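Local coordinates for ABC transporter ATP-binding protein (Leptospira interrogans serovar Copenhageni, PDB 4HZI) that serves as the ATPase subunit of an orphan ABC transporter involved in manganese utilisation and tolerance, where it probably binds and hydrolyses ATP, at residues 130-135 with 187-192; 160-165 with 220-225; 169-172 with 178-181; 182-187 with 213-218. One frame throughout, in Å; residues are numbered along the deposited sequence.

In the fold
Three of the four contacts use helix 176-188 in the nucleotide-binding domain of an ABC ATPase: contact 3 its beginning, contact 4 its middle and contact 1 its end, with S187 shared by contacts 1 and 4. Contact 2 lies beside contact 4, where S161 touches L185; both use helix 206-222, and their centres are about 8 Å apart, against about 16 Å for contacts 2 and 3. Along the chain contact 3 is complete before contact 4 begins, whereas contact 1 crosses contacts 2 and 4. Contacts 1 and 4 join helix 176-188 to helices 128-133 and 206-222, contact 3 ties the preceding loop to its first turns, and contact 2 links the ends of helices 148-160 and 206-222.

Contact 1 (130-135 with 187-192)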
loop_
_atom_site.group_PDB
_atom_site.type_symbol
_atom_site.label_atom_id
_atom_site.label_comp_id
_atom_site.label_asym_id
_atom_site.label_seq_id
_atom_site.Cartn_x
_atom_site.Cartn_y
_atom_site.Cartn_z
ATOM N N ASP A 130 -11.502 18.381 17.488
ATOM C CA ASP A 130 -12.810 17.804 17.246
ATOM C C ASP A 130 -12.708 16.333 16.831
ATOM O O ASP A 130 -13.501 15.479 17.229
ATOM C CB ASP A 130 -13.522 18.595 16.153
ATOM C CG ASP A 130 -13.932 19.989 16.615
ATOM O OD1 ASP A 130 -14.098 20.180 17.845
ATOM O OD2 ASP A 130 -14.078 20.880 15.745
ATOM N N THR A 131 -11.731 16.054 15.993
ATOM C CA THR A 131 -11.511 14.700 15.502
ATOM C C THR A 131 -11.163 13.775 16.652
ATOM O O THR A 131 -11.653 12.660 16.705
ATOM C CB THR A 131 -10.412 14.719 14.421
ATOM O OG1 THR A 131 -10.873 15.503 13.307
ATOM C CG2 THR A 131 -10.089 13.327 13.945
ATOM N N ILE A 132 -10.348 14.239 17.587
ATOM C CA ILE A 132 -10.009 13.424 18.724
ATOM C C ILE A 132 -11.256 13.174 19.579
ATOM O O ILE A 132 -11.500 12.070 20.048
ATOM C CB ILE A 132 -8.859 14.018 19.511
ATOM C CG1 ILE A 132 -7.641 14.087 18.587
ATOM C CG2 ILE A 132 -8.574 13.197 20.765
ATOM C CD1 ILE A 132 -6.479 14.818 19.157
ATOM N N LEU A 133 -12.067 14.203 19.756
ATOM C CA LEU A 133 -13.255 14.067 20.577
ATOM C C LEU A 133 -14.263 13.094 19.977
ATOM O O LEU A 133 -14.972 12.427 20.708
ATOM C CB LEU A 133 -13.880 15.449 20.814
ATOM C CG LEU A 133 -13.029 16.348 21.740
ATOM C CD1 LEU A 133 -13.487 17.786 21.600
ATOM C CD2 LEU A 133 -13.127 15.919 23.204
ATOM N N THR A 134 -14.338 12.968 18.660
ATOM C CA THR A 134 -15.257 11.942 18.092
ATOM C C THR A 134 -14.948 10.530 18.584
ATOM O O THR A 134 -15.788 9.654 18.504
ATOM C CB THR A 134 -15.216 11.892 16.574
ATOM O OG1 THR A 134 -13.884 11.550 16.160
ATOM C CG2 THR A 134 -15.643 13.231 15.994
ATOM N N GLY A 135 -13.749 10.324 19.115
ATOM C CA GLY A 135 -13.376 9.035 19.658
ATOM C C GLY A 135 -14.025 8.692 20.970
ATOM O O GLY A 135 -13.959 7.570 21.394
ATOM N N SER A 187 -7.754 7.257 19.030
ATOM C CA SER A 187 -7.878 5.837 19.406
ATOM C C SER A 187 -7.605 5.634 20.905
ATOM O O SER A 187 -8.098 4.682 21.516
ATOM C CB SER A 187 -6.953 4.962 18.467
ATOM O OG SER A 187 -5.603 4.908 18.930
ATOM N N ILE A 188 -6.864 6.557 21.522
ATOM C CA ILE A 188 -6.567 6.464 22.950
ATOM C C ILE A 188 -7.370 7.437 23.844
ATOM O O ILE A 188 -7.218 7.433 25.056
ATOM C CB ILE A 188 -5.064 6.600 23.214
ATOM C CG1 ILE A 188 -4.545 7.979 22.798
ATOM C CG2 ILE A 188 -4.331 5.505 22.479
ATOM C CD1 ILE A 188 -3.158 8.268 23.324
ATOM N N VAL A 189 -8.263 8.211 23.245
ATOM C CA VAL A 189 -9.087 9.185 23.992
ATOM C C VAL A 189 -9.899 8.557 25.160
ATOM O O VAL A 189 -10.108 9.204 26.187
ATOM C CB VAL A 189 -9.996 9.995 23.016
ATOM C CG1 VAL A 189 -11.241 9.221 22.629
ATOM C CG2 VAL A 189 -10.414 11.340 23.598
ATOM N N ASN A 190 -10.339 7.299 25.034
ATOM C CA ASN A 190 -11.009 6.619 26.143
ATOM C C ASN A 190 -10.103 5.934 27.156
ATOM O O ASN A 190 -10.600 5.270 28.049
ATOM C CB ASN A 190 -11.989 5.566 25.633
ATOM C CG ASN A 190 -13.022 6.137 24.702
ATOM O OD1 ASN A 190 -13.179 5.668 23.570
ATOM N ND2 ASN A 190 -13.729 7.178 25.162
ATOM N N GLU A 191 -8.790 6.053 27.016
ATOM C CA GLU A 191 -7.855 5.336 27.887
ATOM C C GLU A 191 -8.063 3.808 27.898
ATOM O O GLU A 191 -8.263 3.177 28.960
ATOM C CB GLU A 191 -7.869 5.957 29.303
ATOM C CG GLU A 191 -7.457 7.429 29.241
ATOM C CD GLU A 191 -7.336 8.124 30.582
ATOM O OE1 GLU A 191 -6.906 7.472 31.561
ATOM O OE2 GLU A 191 -7.641 9.341 30.633
ATOM N N PRO A 192 -7.944 3.195 26.713
ATOM C CA PRO A 192 -8.258 1.775 26.595
ATOM C C PRO A 192 -7.200 0.862 27.167
ATOM O O PRO A 192 -6.059 1.247 27.320
ATOM C CB PRO A 192 -8.354 1.573 25.082
ATOM C CG PRO A 192 -7.400 2.579 24.517
ATOM C CD PRO A 192 -7.501 3.770 25.440
#
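G135 and V189 bring their CA atoms to within 6.1 Å where the chain following helix 128-133 passes the C-terminal end of helix 176-188. V189 does most of the touching. Its CG1 methyl lies between the backbone N and the carbonyl carbon (chi1 81°) and comes down on the glycine backbone, with V189 CG1 3.3 Å from G135 C; nothing stands on the glycine CA to keep the methyl off. The other branch, CG2, runs anti to the backbone N and meets I132, the two methyls V189 CG2 and I132 CG2 being 3.9 Å apart. The I132 and V189 side chains cross obliquely. V189 CG2 also lies 3.8 Å from I132 O, an oxygen that already accepts the backbone hydrogen bond of G135 N (3.0 Å).

Just behind this surface T134 OG1 donates to T131 O at 2.6 Å, reaching the carbonyl from 24° out of its plane. The same hydroxyl is probably hydrogen-bonded to R186 NE on helix 176-188. On the other side of the contact a type I turn from I188 to E191, closed by E191 N to I188 O at 2.9 Å, carries V189. I132 also packs on T154 and L158 of helix 148-160. The V189 contact itself is thus methyl against methyl and backbone, which implies a junction fitted closely at this point, with the T134-R186 pair adding a polar tie beside it.

Contact 2 (160-165 with 220-225); sequences DSDLLS and HSKKKF
K222, near the end of helix 206-222, sends its ammonium to D160 and D162 at the Schellman motif that closes helix 148-160, so two helix ends meet at the surface of the ATPase domain. D162, with positive phi, is the C-prime residue of that motif, in which L163 N returns to L158 O and D162 N to K159 O. The one direct hydrogen bond across the two segments is K222 NZ to D160 O, at 3.1 Å. This donor lies in the carbonyl plane, with a C=O...N angle of 156°. Beyond CG the lysine chain is fully extended, which carries the ammonium across the gap between two backbones whose nearest CA atoms, those of D160 and K222, are 9.2 Å apart. D162 adds a long salt bridge, OD2 to K222 NZ at 3.9 Å, while the D160 carboxylate turns elsewhere, its OD1 bonded to Q156 NE2. A carbonyl at the C-terminal end of a helix probably carries extra negative potential, and the nearby carboxylate would add to it; both should suit a charged lysine. One water completes the link: it lies 2.9 Å from S161 OG and accepts weakly from K222 NZ at 3.3 Å.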
loop_
_atom_site.group_PDB
_atom_site.type_symbol
_atom_site.label_atom_id
_atom_site.label_comp_id
_atom_site.label_asym_id
_atom_site.label_seq_id
_atom_site.Cartn_x
_atom_site.Cartn_y
_atom_site.Cartn_z
ATOM N N ASP A 160 0.591 16.613 25.600
ATOM C CA ASP A 160 1.527 15.517 25.910
ATOM C C ASP A 160 2.296 15.027 24.667
ATOM O O ASP A 160 3.415 14.561 24.793
ATOM C CB ASP A 160 0.805 14.327 26.558
ATOM C CG ASP A 160 0.268 14.641 27.947
ATOM O OD1 ASP A 160 0.487 15.772 28.435
ATOM O OD2 ASP A 160 -0.373 13.754 28.555
ATOM N N SER A 161 1.680 15.145 23.491
ATOM C CA SER A 161 2.302 14.760 22.196
ATOM C C SER A 161 2.771 15.941 21.341
ATOM O O SER A 161 3.010 15.778 20.145
ATOM C CB SER A 161 1.304 13.933 21.359
ATOM O OG SER A 161 1.233 12.609 21.859
ATOM N N ASP A 162 2.887 17.126 21.937
ATOM C CA ASP A 162 3.451 18.294 21.247
ATOM C C ASP A 162 2.711 18.680 19.966
ATOM O O ASP A 162 3.325 18.942 18.941
ATOM C CB ASP A 162 4.957 18.085 20.979
ATOM C CG ASP A 162 5.757 17.840 22.270
ATOM O OD1 ASP A 162 5.438 18.467 23.306
ATOM O OD2 ASP A 162 6.702 17.015 22.265
ATOM N N LEU A 163 1.379 18.723 20.045
ATOM C CA LEU A 163 0.532 19.046 18.907
ATOM C C LEU A 163 -0.603 19.994 19.297
ATOM O O LEU A 163 -1.547 20.183 18.534
ATOM C CB LEU A 163 -0.034 17.739 18.314
ATOM C CG LEU A 163 0.929 16.785 17.585
ATOM C CD1 LEU A 163 0.358 15.359 17.436
ATOM C CD2 LEU A 163 1.219 17.327 16.192
ATOM N N LEU A 164 -0.504 20.621 20.478
ATOM C CA LEU A 164 -1.559 21.531 20.956
ATOM C C LEU A 164 -1.702 22.672 19.970
ATOM O O LEU A 164 -2.807 23.127 19.662
ATOM C CB LEU A 164 -1.216 22.057 22.352
ATOM C CG LEU A 164 -2.233 22.950 23.060
ATOM C CD1 LEU A 164 -3.552 22.230 23.310
ATOM C CD2 LEU A 164 -1.613 23.402 24.376
ATOM N N SER A 165 -0.568 23.063 19.399
ATOM C CA SER A 165 -0.543 24.132 18.416
ATOM C C SER A 165 -1.451 23.870 17.226
ATOM O O SER A 165 -1.845 24.828 16.562
ATOM C CB SER A 165 0.892 24.406 17.943
ATOM O OG SER A 165 1.339 23.400 17.062
ATOM N N HIS A 220 5.764 5.801 22.590
ATOM C CA HIS A 220 6.193 4.619 23.299
ATOM C C HIS A 220 7.298 4.931 24.309
ATOM O O HIS A 220 7.349 4.323 25.371
ATOM C CB HIS A 220 6.697 3.591 22.316
ATOM C CG HIS A 220 7.265 2.358 22.940
ATOM N ND1 HIS A 220 8.617 2.165 23.102
ATOM C CD2 HIS A 220 6.667 1.264 23.457
ATOM C CE1 HIS A 220 8.827 1.010 23.696
ATOM N NE2 HIS A 220 7.654 0.447 23.929
ATOM N N SER A 221 8.201 5.841 23.943
ATOM C CA SER A 221 9.302 6.243 24.835
ATOM C C SER A 221 8.789 6.909 26.134
ATOM O O SER A 221 9.461 6.870 27.155
ATOM C CB SER A 221 10.283 7.165 24.084
ATOM O OG SER A 221 9.788 8.507 24.066
ATOM N N LYS A 222 7.605 7.504 26.095
ATOM C CA LYS A 222 7.071 8.273 27.213
ATOM C C LYS A 222 6.182 7.460 28.148
ATOM O O LYS A 222 6.124 7.739 29.365
ATOM C CB LYS A 222 6.256 9.438 26.686
ATOM C CG LYS A 222 7.118 10.507 26.044
ATOM C CD LYS A 222 6.242 11.528 25.344
ATOM C CE LYS A 222 7.063 12.493 24.499
ATOM N NZ LYS A 222 6.166 13.502 23.851
ATOM N N LYS A 223 5.517 6.443 27.588
ATOM C CA LYS A 223 4.386 5.810 28.245
ATOM C C LYS A 223 4.324 4.312 27.921
ATOM O O LYS A 223 4.459 3.940 26.755
ATOM C CB LYS A 223 3.102 6.472 27.717
ATOM C CG LYS A 223 2.171 6.924 28.826
ATOM C CD LYS A 223 0.709 6.565 28.616
ATOM C CE LYS A 223 0.045 6.354 29.974
ATOM N NZ LYS A 223 -1.374 5.918 29.882
ATOM N N LYS A 224 4.153 3.459 28.933
ATOM C CA LYS A 224 3.874 2.042 28.684
ATOM C C LYS A 224 2.428 1.872 28.150
ATOM O O LYS A 224 1.499 2.562 28.605
ATOM C CB LYS A 224 4.095 1.202 29.943
ATOM C CG LYS A 224 5.563 0.905 30.226
ATOM C CD LYS A 224 5.719 0.061 31.480
ATOM C CE LYS A 224 7.174 -0.101 31.878
ATOM N NZ LYS A 224 8.086 -0.461 30.744
ATOM N N PHE A 225 2.257 0.978 27.159
ATOM C CA PHE A 225 0.920 0.639 26.612
ATOM C C PHE A 225 0.946 -0.751 25.947
ATOM O O PHE A 225 1.987 -1.414 25.954
ATOM C CB PHE A 225 0.368 1.723 25.662
ATOM C CG PHE A 225 1.072 1.846 24.314
ATOM C CD1 PHE A 225 2.362 2.327 24.197
ATOM C CD2 PHE A 225 0.403 1.517 23.129
ATOM C CE1 PHE A 225 2.953 2.496 22.960
ATOM C CE2 PHE A 225 1.002 1.656 21.890
ATOM C CZ PHE A 225 2.294 2.110 21.788
HETATM O O HOH W 1 3.800 11.556 22.603
#

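Contact 3 (169-172 with 178-181)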
loop_
_atom_site.group_PDB
_atom_site.type_symbol
_atom_site.label_atom_id
_atom_site.label_comp_id
_atom_site.label_asym_id
_atom_site.label_seq_id
_atom_site.Cartn_x
_atom_site.Cartn_y
_atom_site.Cartn_z
ATOM N N GLN A 169 -6.481 23.475 13.813
ATOM C CA GLN A 169 -6.241 23.209 12.386
ATOM C C GLN A 169 -7.212 22.154 11.890
ATOM O O GLN A 169 -7.467 21.165 12.573
ATOM C CB GLN A 169 -4.800 22.776 12.125
ATOM C CG GLN A 169 -4.497 22.635 10.641
ATOM C CD GLN A 169 -3.115 22.106 10.376
ATOM O OE1 GLN A 169 -2.249 22.126 11.247
ATOM N NE2 GLN A 169 -2.894 21.632 9.158
ATOM N N LEU A 170 -7.759 22.361 10.700
ATOM C CA LEU A 170 -8.657 21.380 10.113
ATOM C C LEU A 170 -7.875 20.093 9.822
ATOM O O LEU A 170 -6.738 20.149 9.328
ATOM C CB LEU A 170 -9.244 21.896 8.811
ATOM C CG LEU A 170 -10.058 23.186 8.929
ATOM C CD1 LEU A 170 -10.476 23.645 7.540
ATOM C CD2 LEU A 170 -11.265 22.954 9.829
ATOM N N TYR A 171 -8.516 18.959 10.099
ATOM C CA TYR A 171 -7.916 17.638 9.932
ATOM C C TYR A 171 -7.539 17.407 8.463
ATOM O O TYR A 171 -6.463 16.868 8.149
ATOM C CB TYR A 171 -8.914 16.576 10.421
ATOM C CG TYR A 171 -8.484 15.145 10.168
ATOM C CD1 TYR A 171 -7.650 14.479 11.062
ATOM C CD2 TYR A 171 -8.917 14.459 9.041
ATOM C CE1 TYR A 171 -7.248 13.164 10.822
ATOM C CE2 TYR A 171 -8.520 13.153 8.798
ATOM C CZ TYR A 171 -7.687 12.515 9.701
ATOM O OH TYR A 171 -7.302 11.216 9.458
ATOM N N ASN A 172 -8.407 17.859 7.559
ATOM C CA ASN A 172 -8.172 17.681 6.134
ATOM C C ASN A 172 -7.004 18.483 5.567
ATOM O O ASN A 172 -6.588 18.238 4.441
ATOM C CB ASN A 172 -9.459 17.921 5.327
ATOM C CG ASN A 172 -10.411 16.724 5.373
ATOM O OD1 ASN A 172 -9.997 15.579 5.616
ATOM N ND2 ASN A 172 -11.697 16.982 5.136
ATOM N N GLU A 178 0.712 12.989 9.488
ATOM C CA GLU A 178 0.047 13.712 10.575
ATOM C C GLU A 178 -1.381 13.280 10.813
ATOM O O GLU A 178 -1.787 13.222 11.962
ATOM C CB GLU A 178 0.066 15.223 10.292
ATOM C CG GLU A 178 1.451 15.793 10.378
ATOM C CD GLU A 178 1.570 17.256 9.960
ATOM O OE1 GLU A 178 0.702 17.786 9.233
ATOM O OE2 GLU A 178 2.586 17.856 10.354
ATOM N N LYS A 179 -2.159 12.989 9.767
ATOM C CA LYS A 179 -3.514 12.473 9.982
ATOM C C LYS A 179 -3.477 11.209 10.820
ATOM O O LYS A 179 -4.330 11.019 11.686
ATOM C CB LYS A 179 -4.203 12.196 8.672
ATOM C CG LYS A 179 -4.586 13.475 7.959
ATOM C CD LYS A 179 -5.225 13.187 6.623
ATOM C CE LYS A 179 -5.355 14.483 5.844
ATOM N NZ LYS A 179 -6.146 14.227 4.643
ATOM N N LYS A 180 -2.503 10.335 10.543
ATOM C CA LYS A 180 -2.411 9.076 11.280
ATOM C C LYS A 180 -2.058 9.326 12.746
ATOM O O LYS A 180 -2.578 8.642 13.612
ATOM C CB LYS A 180 -1.435 8.087 10.629
ATOM C CG LYS A 180 -1.776 7.674 9.198
ATOM C CD LYS A 180 -3.151 7.083 9.069
ATOM C CE LYS A 180 -3.484 6.719 7.626
ATOM N NZ LYS A 180 -3.210 5.303 7.343
ATOM N N LYS A 181 -1.233 10.342 13.037
ATOM C CA LYS A 181 -0.945 10.720 14.424
ATOM C C LYS A 181 -2.198 11.092 15.145
ATOM O O LYS A 181 -2.400 10.698 16.283
ATOM C CB LYS A 181 0.011 11.917 14.503
ATOM C CG LYS A 181 1.336 11.712 13.817
ATOM C CD LYS A 181 2.189 12.977 13.872
ATOM C CE LYS A 181 3.367 12.853 12.934
ATOM N NZ LYS A 181 4.375 13.941 13.162
HETATM O O HOH W 2 0.025 20.383 8.643
#
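E178 OE1 is gripped twice, by the backbone N of S175 and by a water that reaches across to Q169. That water donates to E178 OE1 at 2.7 Å and accepts from Q169 NE2 at 3.2 Å, while the same Q169 amide nitrogen is hydrogen-bonded to T173 OG1. The sequence LSSGE ending at E178 matches the ABC signature motif in kind, and the first turn of helix 176-188 begins within this probable motif. The approach to it is therefore folded back on the first turns of the helix.

Beside the water bridge the packing is between Y171 and K179, whose side chains cross at about a right angle. Y171 has its ring carbon CG anti to the backbone N (chi1 174°), which swings the ring toward the helix, and K179 lays its methylenes over one face. K179 CG is 4.0 Å from the centroid of the Y171 ring and 24° off the normal, a CH-pi contact displaced toward the rim. The phenol end joins in as well, with Y171 OH 3.3 Å from K179 CB. Further along the extended lysine chain, K179 CE passes 3.5 Å from Y171 O. The ammonium comes near N172, K179 NZ being 4.0 Å from N172 O, but no hydrogen bond forms there.

Y171 also packs on I182 and L183, one turn on in the same helix. The Y171-K179 packing, aliphatic stem against aromatic face, probably rests on shape and CH-pi attraction, while the polar link between the segments runs through the water.

Contact 4 (182-187 with 213-218); sequences ILFLRS and LGFLKE
Helix 206-222, the helix of the beta-alpha-beta crossover between parallel strands 194-198 and 227-231, packs here on helix 176-188. The segment axes approach to 11.3 Å and run at 37° to each other, both pointing broadly the same way. An aromatic pair fills the interface: the edge of F215 is directed to the face of F184 in an offset edge-to-face arrangement, planes at 84° and centroids 5.5 Å apart. The nearest atoms of this pair are F184 CD1 and F215 CE2, at 3.5 Å. F184 carries its ring anti to the backbone N, which throws it out from its own helix toward the other.

Two leucines complete the packing. L216 CD2 presses on F184 CE2 at 3.4 Å, a tight approach, and L216 chi1 of -93° is twisted away from a staggered value. L185 CD2 meets F215 CZ at 3.9 Å, arriving at the ring edge in its plane. All four residues are buried. Just beyond F184, S187 OG donates to F184 O at 2.7 Å, in the carbonyl plane and on a lone pair, which satisfies that hydroxyl inside the helix.

F184 also rests on L195 and M197 of strand 194-198 and on L113 of strand 110-113, with Y219 edge-to-face to it, while L185 touches I132 of helix 128-133; the interface thus sits between the parallel strands and the neighbouring helices.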
loop_
_atom_site.group_PDB
_atom_site.type_symbol
_atom_site.label_atom_id
_atom_site.label_comp_id
_atom_site.label_asym_id
_atom_site.label_seq_id
_atom_site.Cartn_x
_atom_site.Cartn_y
_atom_site.Cartn_z
ATOM N N ILE A 182 -3.048 11.855 14.479
ATOM C CA ILE A 182 -4.252 12.336 15.102
ATOM C C ILE A 182 -5.256 11.205 15.286
ATOM O O ILE A 182 -5.940 11.129 16.342
ATOM C CB ILE A 182 -4.830 13.555 14.330
ATOM C CG1 ILE A 182 -3.861 14.761 14.418
ATOM C CG2 ILE A 182 -6.187 13.936 14.845
ATOM C CD1 ILE A 182 -3.230 15.031 15.753
ATOM N N LEU A 183 -5.334 10.306 14.300
ATOM C CA LEU A 183 -6.134 9.092 14.473
ATOM C C LEU A 183 -5.620 8.220 15.616
ATOM O O LEU A 183 -6.432 7.618 16.341
ATOM C CB LEU A 183 -6.266 8.299 13.182
ATOM C CG LEU A 183 -7.030 9.050 12.088
ATOM C CD1 LEU A 183 -7.048 8.240 10.802
ATOM C CD2 LEU A 183 -8.438 9.373 12.539
ATOM N N PHE A 184 -4.323 8.147 15.813
ATOM C CA PHE A 184 -3.804 7.454 16.961
ATOM C C PHE A 184 -4.301 8.111 18.281
ATOM O O PHE A 184 -4.776 7.434 19.208
ATOM C CB PHE A 184 -2.307 7.412 16.888
ATOM C CG PHE A 184 -1.641 6.696 18.037
ATOM C CD1 PHE A 184 -1.296 7.364 19.202
ATOM C CD2 PHE A 184 -1.357 5.341 17.964
ATOM C CE1 PHE A 184 -0.664 6.711 20.250
ATOM C CE2 PHE A 184 -0.736 4.682 19.004
ATOM C CZ PHE A 184 -0.403 5.354 20.162
ATOM N N LEU A 185 -4.246 9.443 18.343
ATOM C CA LEU A 185 -4.709 10.146 19.553
ATOM C C LEU A 185 -6.177 9.872 19.825
ATOM O O LEU A 185 -6.590 9.613 20.971
ATOM C CB LEU A 185 -4.427 11.659 19.457
ATOM C CG LEU A 185 -2.962 12.024 19.374
ATOM C CD1 LEU A 185 -2.744 13.516 19.462
ATOM C CD2 LEU A 185 -2.190 11.281 20.470
ATOM N N ARG A 186 -6.965 9.920 18.764
ATOM C CA ARG A 186 -8.371 9.602 18.833
ATOM C C ARG A 186 -8.618 8.199 19.429
ATOM O O ARG A 186 -9.573 7.996 20.229
ATOM C CB ARG A 186 -8.969 9.698 17.460
ATOM C CG ARG A 186 -10.422 9.278 17.411
ATOM C CD ARG A 186 -11.009 9.403 16.017
ATOM N NE ARG A 186 -12.391 8.953 15.997
ATOM C CZ ARG A 186 -12.800 7.680 16.075
ATOM N NH1 ARG A 186 -11.927 6.681 16.154
ATOM N NH2 ARG A 186 -14.103 7.403 16.091
ATOM N N SER A 187 -7.754 7.257 19.030
ATOM C CA SER A 187 -7.878 5.837 19.406
ATOM C C SER A 187 -7.605 5.634 20.905
ATOM O O SER A 187 -8.098 4.682 21.516
ATOM C CB SER A 187 -6.953 4.962 18.467
ATOM O OG SER A 187 -5.603 4.908 18.930
ATOM N N LEU A 213 5.694 6.827 12.117
ATOM C CA LEU A 213 6.391 5.865 12.932
ATOM C C LEU A 213 7.266 6.562 13.974
ATOM O O LEU A 213 7.443 6.045 15.084
ATOM C CB LEU A 213 7.208 4.926 12.079
ATOM C CG LEU A 213 6.360 3.885 11.282
ATOM C CD1 LEU A 213 7.253 2.860 10.606
ATOM C CD2 LEU A 213 5.295 3.191 12.119
ATOM N N GLY A 214 7.803 7.728 13.614
ATOM C CA GLY A 214 8.550 8.558 14.551
ATOM C C GLY A 214 7.692 8.977 15.723
ATOM O O GLY A 214 8.134 8.896 16.877
ATOM N N PHE A 215 6.472 9.407 15.428
ATOM C CA PHE A 215 5.522 9.761 16.425
ATOM C C PHE A 215 5.201 8.569 17.314
ATOM O O PHE A 215 5.115 8.735 18.529
ATOM C CB PHE A 215 4.278 10.324 15.786
ATOM C CG PHE A 215 3.081 10.319 16.674
ATOM C CD1 PHE A 215 2.795 11.409 17.480
ATOM C CD2 PHE A 215 2.232 9.240 16.692
ATOM C CE1 PHE A 215 1.689 11.395 18.300
ATOM C CE2 PHE A 215 1.130 9.223 17.496
ATOM C CZ PHE A 215 0.848 10.307 18.299
ATOM N N LEU A 216 5.011 7.370 16.736
ATOM C CA LEU A 216 4.753 6.190 17.565
ATOM C C LEU A 216 5.855 5.863 18.513
ATOM O O LEU A 216 5.606 5.482 19.666
ATOM C CB LEU A 216 4.593 4.932 16.705
ATOM C CG LEU A 216 3.216 4.571 16.298
ATOM C CD1 LEU A 216 3.322 3.217 15.548
ATOM C CD2 LEU A 216 2.344 4.448 17.550
ATOM N N LYS A 217 7.079 5.952 18.025
ATOM C CA LYS A 217 8.208 5.641 18.844
ATOM C C LYS A 217 8.350 6.619 19.995
ATOM O O LYS A 217 8.767 6.238 21.079
ATOM C CB LYS A 217 9.478 5.642 18.028
ATOM C CG LYS A 217 9.642 4.445 17.125
ATOM C CD LYS A 217 10.957 4.562 16.362
ATOM C CE LYS A 217 11.831 3.357 16.616
ATOM N NZ LYS A 217 13.054 3.330 15.771
ATOM N N GLU A 218 7.980 7.860 19.747
ATOM C CA GLU A 218 8.086 8.910 20.726
ATOM C C GLU A 218 7.039 8.703 21.799
ATOM O O GLU A 218 7.308 8.810 22.996
ATOM C CB GLU A 218 7.931 10.259 20.020
ATOM C CG GLU A 218 8.171 11.457 20.913
ATOM C CD GLU A 218 9.008 12.532 20.232
ATOM O OE1 GLU A 218 8.886 12.708 18.990
ATOM O OE2 GLU A 218 9.794 13.193 20.949
#